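Local coordinates for protein putative metal-dependent phosphoesterase (Bifidobacterium adolescentis, PDB 3O0F) that hydrolyses phosphate esters with the help of a cluster of two iron ions and one zinc ion, and binds adenosine monophosphate beside these metals, at residues E231-G236 / E240-L245; E187-V192 / G197-A202; R116-L121 / F125-D130. One frame throughout, in Å; residues are numbered along the deposited sequence. Where two conformers were deposited one is given.

In the fold
Contacts 1 and 2 both pack a helix against the central mixed sheet of this PHP-family fold, on the neighbouring strands 229-233 and 198-201. They touch directly: E231 N lies 3.0 Å from A201 O, a probable backbone hydrogen bond between the strands, although the contact centres are 19 Å apart. Contact 1 runs nearest the metals, the H234 side chain lying about 6 Å from an iron ion; V199 of contact 2 is about 13 Å from one. Contact 3 stands apart, its nearest atoms about 21 Å from contact 1 and about 17 Å from contact 2, and the V118 side chain is about 10 Å from the bound AMP.

Contact 1 (E231-G236 / E240-L245); sequences EVWHRG and EQRERL
R242 lays its long side chain across V232 and reaches the backbone of H234, joining the first strand of a beta-alpha-beta unit (229-233, 239-252, 255-258) to its own crossover helix. The strand and helix segments run at 132° to each other, 8.6 Å apart at closest approach. R242 and V232 bury the most surface. The aliphatic part of R242 does the packing: its CB rests 3.8 Å from V232 CG1, and its CG and CD pass close to V232 O. With the chain fully extended from CG to NE, the guanidinium is carried beyond the strand to the turn. There NH2 donates to H234 O at 2.9 Å, from well above the carbonyl plane and with a bent N-H...O angle of 138°, while NE turns to N237 O. With an alanine here, the carbonyls of H234 and N237 would each probably lose the arginine N-H that now serves it, and V232 O the chain that passes over it, while CB would stay against V232 CG1. L245, one turn further along the helix, adds an apolar touch, its CB 4.0 Å from V232 CG2; the branched valine can thus meet both helix residues, one with each methyl. The turn so held carries H234, whose NE2 bonds to the iron ligand D261, while E231 bonds to H18, another ligand of the same iron. W233 takes no guanidinium on its face: R242 NH1 comes to the ring edge, near its plane, 3.8 Å from CE3.

Contact 2 (E187-V192 / G197-A202); sequences EVIAAV and GVVVAA
V192 packs against G197 and V199 where helix 185-194 gives way to strand 198-201, an alpha-to-beta connection in the PHP fold. The segments run nearly antiparallel, at 153°, as expected when a short turn sends the chain back under its own helix. Packing is tightest at the turn. V192 CG1 lies 3.7 Å from G197 C and 3.8 Å from V198 N, over the backbone at the start of the strand. Glycine suits this place because a CB on G197 would point at the same methyl and come too close to it. The backbone tightens the turn further: G197 N donates to V192 O at 2.9 Å, with an N-H...O angle of 159°. Next along the strand, V199 points at the helix and sets its CB 3.8 Å from V192 CG1. Its chi1 of 59° places CG1 between the backbone N and the carbonyl carbon, within 4.1 Å of I189 CG2, while CG2 approaches I189 CG1. The contact is looser at this end. I189 and V199 cross at about a right angle and meet through methyl and methylene groups at van der Waals distance or slightly beyond, and I189 also leans on M222 of helix 216-225. Beyond V199 the strand draws away from the helix. The outer face of the helix is the solvent side: A190 points away from the strand and is exposed. M87 of strand 83-90 also touches V199. All the residues that touch are buried, and beta-branched side chains fill the space with few torsions to fix. The chemistry implies a hydrophobic helix-to-sheet seam, with its polar link confined to the backbone of the turn.

Contact 3 (R116-L121 / F125-D130); sequences RMVERL and FPITWD
V118 and L121 of helix 97-124 meet the chain that follows it, V118 touching I127 and W129, and L121 meeting F125. Apolar packing accounts for most of the contact. V118 points toward the returning segment and divides its methyls between two partners: in the conformer given for I127, CG1 meets I127 CG2 at 3.7 Å, and CG2 meets W129 CZ3 at 3.9 Å. CG1 is anti to the backbone N (chi1 179°), and CG2, beside that N, is turned to the rim of the indole. That methyl arrives at the edge of the ring, near its plane, so it does not lie over the face. Valine is compact enough to sit between the two larger side chains, which both cross it at about a right angle. One turn on, L121 CD2 lies 3.9 Å from F125 CD2, the leucine and the phenyl group crossing on a slant. I149 of helix 146-155 also touches L121, and A152 and L153 of that helix touch I127, so these side chains belong to a wider apolar layer.

The polar part is a matter of backbone. F125 N donates to L121 O at 2.8 Å; the nitrogen lies almost straight beyond the carbonyl, but the N-H...O angle is only 132°. The same oxygen stands at the edge of the F125 ring, near its plane. P126 is the centre of an inverse gamma turn, closed by the bond from I127 N to F125 O, 2.9 Å. T128 then provides the N-cap of the next helix, its side chain capping a backbone N just past this segment, as a short hydroxyl branch is well suited to do. The whole forms an alpha-alpha connection between helix 97-124, which carries the AMP-binding R113, and the short helix 129-133; R146, another AMP ligand, starts the helix that packs on L121 and I127.

Contact 1 (E231-G236 / E240-L245)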
loop_
_atom_site.group_PDB
_atom_site.type_symbol
_atom_site.label_atom_id
_atom_site.label_comp_id
_atom_site.label_asym_id
_atom_site.label_seq_id
_atom_site.Cartn_x
_atom_site.Cartn_y
_atom_site.Cartn_z
ATOM N N GLU A 231 -10.903 -2.353 3.688
ATOM C CA GLU A 231 -10.700 -2.958 2.404
ATOM C C GLU A 231 -11.139 -4.403 2.523
ATOM O O GLU A 231 -10.505 -5.183 3.239
ATOM C CB GLU A 231 -9.210 -2.878 2.032
ATOM C CG GLU A 231 -8.886 -3.576 0.750
ATOM C CD GLU A 231 -7.441 -3.372 0.336
ATOM O OE1 GLU A 231 -6.535 -3.766 1.111
ATOM O OE2 GLU A 231 -7.206 -2.823 -0.769
ATOM N N VAL A 232 -12.235 -4.741 1.838
ATOM C CA VAL A 232 -12.811 -6.045 1.896
ATOM C C VAL A 232 -12.498 -6.851 0.662
ATOM O O VAL A 232 -12.141 -8.061 0.755
ATOM C CB VAL A 232 -14.368 -5.992 2.116
ATOM C CG1 VAL A 232 -14.956 -7.406 2.047
ATOM C CG2 VAL A 232 -14.679 -5.314 3.471
ATOM N N TRP A 233 -12.625 -6.212 -0.494
ATOM C CA TRP A 233 -12.477 -6.930 -1.756
ATOM C C TRP A 233 -10.999 -6.931 -2.123
ATOM O O TRP A 233 -10.493 -5.999 -2.760
ATOM C CB TRP A 233 -13.334 -6.317 -2.840
ATOM C CG TRP A 233 -14.715 -5.894 -2.376
ATOM C CD1 TRP A 233 -15.237 -4.652 -2.429
ATOM C CD2 TRP A 233 -15.724 -6.741 -1.826
ATOM N NE1 TRP A 233 -16.539 -4.667 -1.954
ATOM C CE2 TRP A 233 -16.851 -5.938 -1.564
ATOM C CE3 TRP A 233 -15.789 -8.117 -1.544
ATOM C CZ2 TRP A 233 -18.037 -6.457 -1.011
ATOM C CZ3 TRP A 233 -16.961 -8.641 -1.000
ATOM C CH2 TRP A 233 -18.072 -7.805 -0.743
ATOM N N HIS A 234 -10.307 -7.989 -1.693
ATOM C CA HIS A 234 -8.856 -8.096 -1.829
ATOM C C HIS A 234 -8.528 -9.577 -1.822
ATOM O O HIS A 234 -9.094 -10.341 -1.050
ATOM C CB HIS A 234 -8.156 -7.384 -0.687
ATOM C CG HIS A 234 -6.652 -7.328 -0.802
ATOM N ND1 HIS A 234 -5.841 -8.393 -0.491
ATOM C CD2 HIS A 234 -5.818 -6.310 -1.131
ATOM C CE1 HIS A 234 -4.576 -8.058 -0.674
ATOM N NE2 HIS A 234 -4.532 -6.793 -1.044
ATOM N N ARG A 235 -7.615 -9.984 -2.687
ATOM C CA ARG A 235 -7.289 -11.414 -2.824
ATOM C C ARG A 235 -6.743 -12.047 -1.535
ATOM O O ARG A 235 -6.898 -13.248 -1.361
ATOM C CB ARG A 235 -6.304 -11.651 -3.976
ATOM C CG ARG A 235 -4.857 -11.136 -3.741
ATOM C CD ARG A 235 -3.871 -11.896 -4.608
ATOM N NE ARG A 235 -4.227 -11.826 -6.036
ATOM C CZ ARG A 235 -3.781 -12.662 -6.976
ATOM N NH1 ARG A 235 -2.946 -13.652 -6.698
ATOM N NH2 ARG A 235 -4.160 -12.491 -8.209
ATOM N N GLY A 236 -6.165 -11.254 -0.640
ATOM C CA GLY A 236 -5.710 -11.725 0.681
ATOM C C GLY A 236 -6.769 -11.954 1.775
ATOM O O GLY A 236 -6.466 -12.544 2.842
ATOM N N GLU A 240 -14.683 -16.053 4.936
ATOM C CA GLU A 240 -15.148 -15.835 6.303
ATOM C C GLU A 240 -14.779 -14.444 6.823
ATOM O O GLU A 240 -15.528 -13.854 7.599
ATOM C CB GLU A 240 -14.559 -16.901 7.237
ATOM C CG GLU A 240 -13.026 -16.929 7.233
ATOM C CD GLU A 240 -12.425 -18.014 6.358
ATOM O OE1 GLU A 240 -13.037 -18.374 5.316
ATOM O OE2 GLU A 240 -11.323 -18.493 6.731
ATOM N N GLN A 241 -13.613 -13.952 6.410
ATOM C CA GLN A 241 -13.076 -12.698 6.863
ATOM C C GLN A 241 -13.782 -11.558 6.137
ATOM O O GLN A 241 -14.015 -10.528 6.713
ATOM C CB GLN A 241 -11.560 -12.601 6.626
ATOM C CG GLN A 241 -10.689 -13.409 7.603
ATOM C CD GLN A 241 -10.942 -13.024 9.071
ATOM O OE1 GLN A 241 -11.155 -11.846 9.364
ATOM N NE2 GLN A 241 -10.903 -14.004 9.986
ATOM N N ARG A 242 -14.075 -11.734 4.852
ATOM C CA ARG A 242 -14.919 -10.773 4.138
ATOM C C ARG A 242 -16.242 -10.627 4.854
ATOM O O ARG A 242 -16.654 -9.502 5.125
ATOM C CB ARG A 242 -15.077 -11.162 2.660
ATOM C CG ARG A 242 -13.760 -11.208 1.906
ATOM C CD ARG A 242 -14.013 -11.490 0.409
ATOM N NE ARG A 242 -12.768 -11.537 -0.361
ATOM C CZ ARG A 242 -12.696 -11.436 -1.684
ATOM N NH1 ARG A 242 -13.802 -11.276 -2.403
ATOM N NH2 ARG A 242 -11.525 -11.462 -2.281
ATOM N N GLU A 243 -16.890 -11.726 5.238
ATOM C CA GLU A 243 -18.186 -11.591 5.967
ATOM C C GLU A 243 -18.028 -10.902 7.321
ATOM O O GLU A 243 -18.828 -10.063 7.703
ATOM C CB GLU A 243 -18.865 -12.937 6.193
ATOM C CG GLU A 243 -19.554 -13.508 4.926
ATOM C CD GLU A 243 -19.780 -15.022 5.013
ATOM O OE1 GLU A 243 -19.736 -15.564 6.152
ATOM O OE2 GLU A 243 -19.984 -15.675 3.952
ATOM N N ARG A 244 -16.966 -11.242 8.029
ATOM C CA ARG A 244 -16.681 -10.605 9.316
ATOM C C ARG A 244 -16.467 -9.076 9.133
ATOM O O ARG A 244 -17.035 -8.251 9.852
ATOM C CB ARG A 244 -15.474 -11.306 9.960
ATOM C CG ARG A 244 -14.768 -10.503 11.028
ATOM C CD ARG A 244 -13.768 -11.330 11.823
ATOM N NE ARG A 244 -13.114 -10.409 12.742
ATOM C CZ ARG A 244 -11.940 -9.819 12.545
ATOM N NH1 ARG A 244 -11.178 -10.128 11.501
ATOM N NH2 ARG A 244 -11.497 -8.922 13.431
ATOM N N LEU A 245 -15.681 -8.683 8.153
ATOM C CA LEU A 245 -15.372 -7.266 7.974
ATOM C C LEU A 245 -16.597 -6.473 7.467
ATOM O O LEU A 245 -16.784 -5.319 7.836
ATOM C CB LEU A 245 -14.157 -7.116 7.016
ATOM C CG LEU A 245 -12.785 -7.666 7.457
ATOM C CD1 LEU A 245 -11.817 -7.646 6.240
ATOM C CD2 LEU A 245 -12.138 -6.869 8.642
#

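Contact 2 (E187-V192 / G197-A202)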
loop_
_atom_site.group_PDB
_atom_site.type_symbol
_atom_site.label_atom_id
_atom_site.label_comp_id
_atom_site.label_asym_id
_atom_site.label_seq_id
_atom_site.Cartn_x
_atom_site.Cartn_y
_atom_site.Cartn_z
ATOM N N GLU A 187 -1.539 6.634 15.877
ATOM C CA GLU A 187 -0.816 7.787 15.393
ATOM C C GLU A 187 -1.094 8.017 13.924
ATOM O O GLU A 187 -1.336 9.153 13.526
ATOM C CB GLU A 187 0.707 7.689 15.568
ATOM C CG GLU A 187 1.322 9.002 15.067
ATOM C CD GLU A 187 2.821 9.122 15.117
ATOM O OE1 GLU A 187 3.517 8.104 15.353
ATOM O OE2 GLU A 187 3.281 10.277 14.913
ATOM N N VAL A 188 -1.050 6.969 13.121
ATOM C CA VAL A 188 -1.352 7.092 11.671
ATOM C C VAL A 188 -2.759 7.641 11.433
ATOM O O VAL A 188 -2.952 8.591 10.650
ATOM C CB VAL A 188 -1.127 5.757 10.951
ATOM C CG1 VAL A 188 -1.760 5.770 9.514
ATOM C CG2 VAL A 188 0.410 5.449 10.902
ATOM N N ILE A 189 -3.746 7.100 12.129
ATOM C CA ILE A 189 -5.110 7.599 11.945
ATOM C C ILE A 189 -5.267 9.079 12.331
ATOM O O ILE A 189 -5.897 9.855 11.592
ATOM C CB ILE A 189 -6.158 6.748 12.659
ATOM C CG1 ILE A 189 -6.238 5.355 12.014
ATOM C CG2 ILE A 189 -7.531 7.422 12.568
ATOM C CD1 ILE A 189 -6.975 4.349 12.874
ATOM N N ALA A 190 -4.696 9.488 13.464
ATOM C CA ALA A 190 -4.728 10.876 13.845
ATOM C C ALA A 190 -4.063 11.764 12.791
ATOM O O ALA A 190 -4.559 12.869 12.538
ATOM C CB ALA A 190 -4.071 11.096 15.220
ATOM N N ALA A 191 -2.939 11.311 12.220
ATOM C CA ALA A 191 -2.202 12.100 11.259
ATOM C C ALA A 191 -3.002 12.228 9.964
ATOM O O ALA A 191 -3.040 13.303 9.376
ATOM C CB ALA A 191 -0.796 11.519 10.991
ATOM N N VAL A 192 -3.646 11.138 9.531
ATOM C CA VAL A 192 -4.365 11.168 8.265
ATOM C C VAL A 192 -5.579 12.083 8.391
ATOM O O VAL A 192 -5.794 12.962 7.538
ATOM C CB VAL A 192 -4.766 9.770 7.757
ATOM C CG1 VAL A 192 -5.725 9.914 6.520
ATOM C CG2 VAL A 192 -3.514 8.956 7.377
ATOM N N GLY A 197 -7.566 13.785 5.442
ATOM C CA GLY A 197 -7.744 12.622 4.580
ATOM C C GLY A 197 -8.742 11.577 5.052
ATOM O O GLY A 197 -9.388 11.694 6.098
ATOM N N VAL A 198 -8.770 10.483 4.303
ATOM C CA VAL A 198 -9.667 9.371 4.513
ATOM C C VAL A 198 -8.759 8.181 4.714
ATOM O O VAL A 198 -7.843 7.912 3.922
ATOM C CB VAL A 198 -10.622 9.183 3.296
ATOM C CG1 VAL A 198 -11.567 7.934 3.446
ATOM C CG2 VAL A 198 -11.413 10.465 3.084
ATOM N N VAL A 199 -9.036 7.432 5.764
ATOM C CA VAL A 199 -8.173 6.319 6.154
ATOM C C VAL A 199 -8.932 4.984 6.179
ATOM O O VAL A 199 -10.029 4.856 6.747
ATOM C CB VAL A 199 -7.391 6.625 7.504
ATOM C CG1 VAL A 199 -8.333 6.887 8.632
ATOM C CG2 VAL A 199 -6.439 5.474 7.821
ATOM N N VAL A 200 -8.329 3.974 5.566
ATOM C CA VAL A 200 -8.966 2.647 5.376
ATOM C C VAL A 200 -7.957 1.573 5.824
ATOM O O VAL A 200 -6.810 1.667 5.462
ATOM C CB VAL A 200 -9.338 2.466 3.873
ATOM C CG1 VAL A 200 -9.790 1.003 3.555
ATOM C CG2 VAL A 200 -10.377 3.533 3.420
ATOM N N ALA A 201 -8.375 0.575 6.611
ATOM C CA ALA A 201 -7.496 -0.540 6.986
ATOM C C ALA A 201 -7.380 -1.494 5.755
ATOM O O ALA A 201 -8.383 -1.960 5.226
ATOM C CB ALA A 201 -8.068 -1.292 8.245
ATOM N N ALA A 202 -6.149 -1.699 5.282
ATOM C CA ALA A 202 -5.847 -2.533 4.094
ATOM C C ALA A 202 -5.799 -4.043 4.452
ATOM O O ALA A 202 -5.342 -4.403 5.527
ATOM C CB ALA A 202 -4.505 -2.119 3.471
#

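Contact 3 (R116-L121 / F125-D130)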
loop_
_atom_site.group_PDB
_atom_site.type_symbol
_atom_site.label_atom_id
_atom_site.label_comp_id
_atom_site.label_asym_id
_atom_site.label_seq_id
_atom_site.Cartn_x
_atom_site.Cartn_y
_atom_site.Cartn_z
ATOM N N ARG A 116 20.809 -2.970 6.536
ATOM C CA ARG A 116 21.355 -3.930 7.515
ATOM C C ARG A 116 20.996 -5.344 7.097
ATOM O O ARG A 116 21.802 -6.237 7.231
ATOM C CB ARG A 116 20.891 -3.634 8.949
ATOM C CG ARG A 116 21.752 -2.559 9.664
ATOM C CD ARG A 116 21.298 -2.257 11.103
ATOM N NE ARG A 116 20.004 -1.559 11.130
ATOM C CZ ARG A 116 18.959 -1.870 11.911
ATOM N NH1 ARG A 116 19.040 -2.874 12.795
ATOM N NH2 ARG A 116 17.821 -1.158 11.816
HETATM N N MSE A 117 19.803 -5.522 6.533
HETATM C CA MSE A 117 19.416 -6.805 5.947
HETATM C C MSE A 117 20.302 -7.232 4.809
HETATM O O MSE A 117 20.637 -8.399 4.726
HETATM C CB MSE A 117 17.984 -6.767 5.448
HETATM C CG MSE A 117 16.999 -6.944 6.549
HETATM SE SE MSE A 117 15.214 -7.285 5.886
HETATM C CE MSE A 117 15.480 -8.896 4.759
ATOM N N VAL A 118 20.653 -6.301 3.908
ATOM C CA VAL A 118 21.515 -6.640 2.785
ATOM C C VAL A 118 22.937 -6.959 3.318
ATOM O O VAL A 118 23.598 -7.861 2.821
ATOM C CB VAL A 118 21.501 -5.540 1.691
ATOM C CG1 VAL A 118 22.432 -5.911 0.560
ATOM C CG2 VAL A 118 20.099 -5.349 1.145
ATOM N N GLU A 119 23.386 -6.256 4.364
ATOM C CA GLU A 119 24.722 -6.510 4.915
ATOM C C GLU A 119 24.781 -7.994 5.328
ATOM O O GLU A 119 25.752 -8.672 5.012
ATOM C CB GLU A 119 25.047 -5.579 6.108
ATOM C CG GLU A 119 26.558 -5.440 6.407
ATOM N N ARG A 120 23.721 -8.497 5.980
ATOM C CA ARG A 120 23.679 -9.890 6.462
ATOM C C ARG A 120 23.543 -10.860 5.299
ATOM O O ARG A 120 24.277 -11.846 5.193
ATOM C CB ARG A 120 22.480 -10.104 7.401
ATOM C CG ARG A 120 22.521 -9.319 8.699
ATOM C CD ARG A 120 21.224 -9.532 9.458
ATOM N NE ARG A 120 21.178 -8.856 10.754
ATOM C CZ ARG A 120 20.206 -9.046 11.645
ATOM N NH1 ARG A 120 19.202 -9.890 11.383
ATOM N NH2 ARG A 120 20.236 -8.391 12.800
ATOM N N LEU A 121 22.588 -10.577 4.419
ATOM C CA LEU A 121 22.362 -11.412 3.228
ATOM C C LEU A 121 23.635 -11.552 2.377
ATOM O O LEU A 121 23.890 -12.600 1.795
ATOM C CB LEU A 121 21.224 -10.826 2.381
ATOM C CG LEU A 121 19.806 -11.056 2.938
ATOM C CD1 LEU A 121 18.810 -10.057 2.351
ATOM C CD2 LEU A 121 19.308 -12.484 2.715
ATOM N N PHE A 125 24.907 -14.649 0.133
ATOM C CA PHE A 125 24.375 -14.573 -1.231
ATOM C C PHE A 125 25.164 -13.559 -2.064
ATOM O O PHE A 125 25.720 -12.612 -1.535
ATOM C CB PHE A 125 22.904 -14.149 -1.215
ATOM C CG PHE A 125 21.973 -15.162 -0.608
ATOM C CD1 PHE A 125 21.510 -16.234 -1.353
ATOM C CD2 PHE A 125 21.526 -15.018 0.709
ATOM C CE1 PHE A 125 20.631 -17.176 -0.786
ATOM C CE2 PHE A 125 20.644 -15.955 1.287
ATOM C CZ PHE A 125 20.206 -17.036 0.537
ATOM N N PRO A 126 25.173 -13.726 -3.382
ATOM C CA PRO A 126 25.909 -12.755 -4.209
ATOM C C PRO A 126 25.058 -11.514 -4.485
ATOM O O PRO A 126 24.545 -11.351 -5.596
ATOM C CB PRO A 126 26.169 -13.535 -5.497
ATOM C CG PRO A 126 24.946 -14.430 -5.621
ATOM C CD PRO A 126 24.520 -14.771 -4.198
ATOM N N ILE A 127 24.921 -10.664 -3.463
ATOM C CA ILE A 127 24.201 -9.389 -3.549
ATOM C C ILE A 127 25.032 -8.332 -2.842
ATOM O O ILE A 127 25.719 -8.631 -1.860
ATOM C CB ILE A 127 22.827 -9.461 -2.867
ATOM C CG1 ILE A 127 21.801 -10.076 -3.818
ATOM C CG2 ILE A 127 22.336 -8.063 -2.444
ATOM C CD1 ILE A 127 21.519 -9.238 -5.020
ATOM N N THR A 128 24.984 -7.103 -3.351
ATOM C CA THR A 128 25.644 -5.962 -2.713
ATOM C C THR A 128 24.597 -4.886 -2.563
ATOM O O THR A 128 23.525 -4.952 -3.174
ATOM C CB THR A 128 26.820 -5.438 -3.582
ATOM O OG1 THR A 128 26.320 -4.961 -4.845
ATOM C CG2 THR A 128 27.881 -6.573 -3.852
ATOM N N TRP A 129 24.898 -3.878 -1.767
ATOM C CA TRP A 129 24.006 -2.747 -1.653
ATOM C C TRP A 129 23.734 -2.163 -3.030
ATOM O O TRP A 129 22.587 -1.857 -3.347
ATOM C CB TRP A 129 24.545 -1.704 -0.668
ATOM C CG TRP A 129 23.589 -0.571 -0.436
ATOM C CD1 TRP A 129 23.828 0.762 -0.633
ATOM C CD2 TRP A 129 22.224 -0.675 -0.007
ATOM N NE1 TRP A 129 22.701 1.493 -0.340
ATOM C CE2 TRP A 129 21.705 0.639 0.053
ATOM C CE3 TRP A 129 21.397 -1.748 0.353
ATOM C CZ2 TRP A 129 20.395 0.912 0.452
ATOM C CZ3 TRP A 129 20.088 -1.472 0.761
ATOM C CH2 TRP A 129 19.609 -0.151 0.808
ATOM N N ASP A 130 24.758 -2.061 -3.884
ATOM C CA ASP A 130 24.550 -1.546 -5.243
ATOM C C ASP A 130 23.619 -2.368 -6.128
ATOM O O ASP A 130 22.982 -1.822 -7.034
ATOM C CB ASP A 130 25.871 -1.387 -5.998
ATOM C CG ASP A 130 26.696 -0.206 -5.506
ATOM O OD1 ASP A 130 26.183 0.603 -4.710
ATOM O OD2 ASP A 130 27.873 -0.097 -5.932
#